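Local coordinates for fructose 1-phosphate kinase (Staphylococcus aureus, PDB 2JG5), which probably catalyses the ATP-dependent phosphorylation of fructose 1-phosphate to fructose 1,6-bisphosphate, as a pfkB-family sugar kinase, at residues 133-136 / 137-141; 250-253 / 254-258. One frame throughout, in Å; residues are numbered along the deposited sequence.

Contact 1. Residues 133-136 / 137-141; sequences GSVP and SSIPS
The carbonyl O of P136 takes the N-H of I139, with I139 N 3.2 Å from P136 O and an N-H...O angle of 157°, closing a type I beta turn from P136 to I139. S137 and S138 fill the two corners of the turn. The end of the I139 side chain comes back against V135 and P136: its CG1 sits between the backbone N and the carbonyl carbon (chi1 73°), which brings that methylene to 3.4 Å from P136 O and lays CG1 and CD1 both alongside the proline ring. V135 meets it obliquely; with its CG1 anti to the backbone N (chi1 175°), that methyl comes to 3.5 Å from I139 CG1, a tight carbon pair, and also lies 3.7 Å from P140 O. P136 adds its ring, CG lying 3.8 Å from I139 CG1. The buried I139 is packed further by F7, I108 and F113, while S138 OG bonds to I108 N. This is a type I beta turn with P136 at its first position and a small apolar cluster, in the beta-alpha connection between parallel strand 128-132 and helix 143-154 of the ribokinase-like fold.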
loop_
_atom_site.group_PDB
_atom_site.type_symbol
_atom_site.label_atom_id
_atom_site.label_comp_id
_atom_site.label_asym_id
_atom_site.label_seq_id
_atom_site.Cartn_x
_atom_site.Cartn_y
_atom_site.Cartn_z
ATOM N N GLY A 133 6.023 0.103 -21.587
ATOM C CA GLY A 133 5.382 -0.751 -20.606
ATOM C C GLY A 133 4.491 -1.846 -21.152
ATOM O O GLY A 133 4.181 -1.902 -22.365
ATOM N N SER A 134 4.091 -2.730 -20.244
ATOM C CA SER A 134 3.123 -3.760 -20.555
ATOM C C SER A 134 1.746 -3.115 -20.633
ATOM O O SER A 134 1.462 -2.137 -19.931
ATOM C CB SER A 134 3.143 -4.857 -19.487
ATOM O OG SER A 134 4.402 -5.531 -19.479
ATOM N N VAL A 135 0.903 -3.657 -21.503
ATOM C CA VAL A 135 -0.443 -3.158 -21.674
ATOM C C VAL A 135 -1.402 -3.854 -20.698
ATOM O O VAL A 135 -1.570 -5.065 -20.768
ATOM C CB VAL A 135 -0.901 -3.363 -23.133
ATOM C CG1 VAL A 135 -2.352 -2.958 -23.310
ATOM C CG2 VAL A 135 0.010 -2.582 -24.087
ATOM N N PRO A 136 -2.037 -3.080 -19.790
ATOM C CA PRO A 136 -3.067 -3.607 -18.890
ATOM C C PRO A 136 -4.250 -4.201 -19.652
ATOM O O PRO A 136 -4.604 -3.726 -20.743
ATOM C CB PRO A 136 -3.513 -2.378 -18.083
ATOM C CG PRO A 136 -3.015 -1.205 -18.837
ATOM C CD PRO A 136 -1.806 -1.641 -19.571
ATOM N N SER A 137 -4.840 -5.243 -19.073
ATOM C CA SER A 137 -5.878 -6.040 -19.729
ATOM C C SER A 137 -7.115 -5.236 -20.106
ATOM O O SER A 137 -7.803 -5.586 -21.059
ATOM C CB SER A 137 -6.297 -7.185 -18.815
ATOM O OG SER A 137 -6.619 -6.703 -17.524
ATOM N N SER A 138 -7.389 -4.170 -19.352
ATOM C CA SER A 138 -8.594 -3.360 -19.538
ATOM C C SER A 138 -8.498 -2.310 -20.659
ATOM O O SER A 138 -9.516 -1.729 -21.046
ATOM C CB SER A 138 -9.021 -2.700 -18.217
ATOM O OG SER A 138 -8.003 -1.861 -17.714
ATOM N N ILE A 139 -7.295 -2.074 -21.186
ATOM C CA ILE A 139 -7.146 -1.187 -22.346
ATOM C C ILE A 139 -6.935 -1.975 -23.656
ATOM O O ILE A 139 -6.642 -3.167 -23.612
ATOM C CB ILE A 139 -6.069 -0.066 -22.120
ATOM C CG1 ILE A 139 -4.641 -0.622 -22.172
ATOM C CG2 ILE A 139 -6.356 0.696 -20.827
ATOM C CD1 ILE A 139 -3.585 0.445 -22.420
ATOM N N PRO A 140 -7.105 -1.317 -24.822
ATOM C CA PRO A 140 -7.030 -2.031 -26.096
ATOM C C PRO A 140 -5.696 -2.733 -26.250
ATOM O O PRO A 140 -4.654 -2.123 -26.021
ATOM C CB PRO A 140 -7.138 -0.914 -27.132
ATOM C CG PRO A 140 -7.845 0.164 -26.450
ATOM C CD PRO A 140 -7.363 0.119 -25.029
ATOM N N SER A 141 -5.704 -4.007 -26.618
ATOM C CA SER A 141 -4.428 -4.718 -26.704
ATOM C C SER A 141 -3.539 -4.122 -27.802
ATOM O O SER A 141 -2.316 -4.291 -27.772
ATOM C CB SER A 141 -4.610 -6.237 -26.832
ATOM O OG SER A 141 -5.459 -6.593 -27.911
#

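Contact 2. Residues 250-253 / 254-258; sequences STVA and GMVAG
Backbone bonds from residue i+4 to residue i run through 250-258 as in a regular alpha-helix: G254 N to S250 O at 2.8 Å, M255 N to T251 O at 3.1 Å, V256 N to V252 O at 3.1 Å and A257 N to A253 O at 2.9 Å. The third is the straightest, with an N-H...O angle of 173°. Side chains touch one another little along this part of the helix; most of their contacts across it are with carbonyl oxygens one turn back. V256 has CG1 anti to its backbone N (chi1 178°), which leaves CG2 beside that N and 3.3 Å from V252 O, the oxygen its own N-H engages. The same methyl reaches V252 CG1 at 4.3 Å, a loose apolar contact between successive turns of one face. A257 CB rests 3.3 Å from A253 O in a similar way. M255 starts over the carbonyls of T251 and V252 with its CB, but CG, anti to the backbone N (chi1 -173°), already leads away from the preceding turn. The hydroxyls are held close to the helix: T251 OG1 bonds to S247 O, and S250 OG to G246 O as well as to T279 OG1. Helix 247-260 opens at a Gly-Ser-Gly-Asp sequence, consistent with the GxGD motif of pfkB kinases, whose helix N-terminus forms the active-site anion hole. Along it, V252 and V256 lie against I130 of the parallel strand 128-132, A253 and A257 meet helix 38-48 through V42, V45 and L46, and M255 packs on F269 and A272 of helix 265-280.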
loop_
_atom_site.group_PDB
_atom_site.type_symbol
_atom_site.label_atom_id
_atom_site.label_comp_id
_atom_site.label_asym_id
_atom_site.label_seq_id
_atom_site.Cartn_x
_atom_site.Cartn_y
_atom_site.Cartn_z
ATOM N N SER A 250 16.483 3.767 -18.423
ATOM C CA SER A 250 17.550 4.756 -18.346
ATOM C C SER A 250 18.278 4.908 -19.672
ATOM O O SER A 250 18.663 6.013 -20.044
ATOM C CB SER A 250 18.536 4.366 -17.249
ATOM O OG SER A 250 17.888 4.325 -15.995
ATOM N N THR A 251 18.453 3.792 -20.376
ATOM C CA THR A 251 18.998 3.777 -21.730
ATOM C C THR A 251 18.092 4.594 -22.661
ATOM O O THR A 251 18.575 5.462 -23.400
ATOM C CB THR A 251 19.143 2.330 -22.256
ATOM O OG1 THR A 251 19.978 1.576 -21.362
ATOM C CG2 THR A 251 19.759 2.295 -23.666
ATOM N N VAL A 252 16.787 4.319 -22.617
ATOM C CA VAL A 252 15.835 5.061 -23.434
ATOM C C VAL A 252 15.897 6.561 -23.107
ATOM O O VAL A 252 16.003 7.373 -24.008
ATOM C CB VAL A 252 14.399 4.520 -23.286
ATOM C CG1 VAL A 252 13.374 5.551 -23.815
ATOM C CG2 VAL A 252 14.249 3.187 -23.991
ATOM N N ALA A 253 15.864 6.907 -21.817
ATOM C CA ALA A 253 15.962 8.310 -21.371
ATOM C C ALA A 253 17.271 8.992 -21.802
ATOM O O ALA A 253 17.266 10.147 -22.183
ATOM C CB ALA A 253 15.777 8.415 -19.842
ATOM N N GLY A 254 18.385 8.275 -21.725
ATOM C CA GLY A 254 19.675 8.802 -22.179
ATOM C C GLY A 254 19.664 9.187 -23.645
ATOM O O GLY A 254 20.162 10.256 -24.025
ATOM N N MET A 255 19.074 8.321 -24.468
ATOM C CA MET A 255 19.034 8.527 -25.916
ATOM C C MET A 255 18.144 9.705 -26.280
ATOM O O MET A 255 18.538 10.563 -27.075
ATOM C CB MET A 255 18.557 7.257 -26.630
ATOM C CG MET A 255 18.660 7.340 -28.154
ATOM S SD MET A 255 20.369 7.213 -28.756
ATOM C CE MET A 255 20.119 7.613 -30.487
ATOM N N VAL A 256 16.947 9.743 -25.691
ATOM C CA VAL A 256 16.025 10.847 -25.922
ATOM C C VAL A 256 16.635 12.174 -25.466
ATOM O O VAL A 256 16.613 13.141 -26.223
ATOM C CB VAL A 256 14.650 10.613 -25.259
ATOM C CG1 VAL A 256 13.752 11.804 -25.486
ATOM C CG2 VAL A 256 13.994 9.344 -25.818
ATOM N N ALA A 257 17.212 12.207 -24.258
ATOM C CA ALA A 257 17.812 13.440 -23.730
ATOM C C ALA A 257 18.910 13.970 -24.650
ATOM O O ALA A 257 18.989 15.179 -24.878
ATOM C CB ALA A 257 18.347 13.245 -22.347
ATOM N N GLY A 258 19.739 13.057 -25.165
ATOM C CA GLY A 258 20.801 13.386 -26.122
ATOM C C GLY A 258 20.271 14.080 -27.368
ATOM O O GLY A 258 20.713 15.180 -27.694
#

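Contact 1 is at the surface and contact 2 in the interior; their centres lie about 24 Å apart, their nearest atoms about 9 Å, and they do not touch. Strand 128-132 nevertheless relates them: the loop of 133-141 follows its end, while 250-258 packs valines against it. In the loop one backbone bond closes a turn and two prolines flank the turn residues S137 to I139, with a single buried isoleucine gathering the apolar groups. The helix instead repeats its backbone bonds from turn to turn, and its mostly small or apolar side chains are directed to neighbouring elements. Serines differ likewise: S138 is tied to another loop, whereas S250 joins two helices.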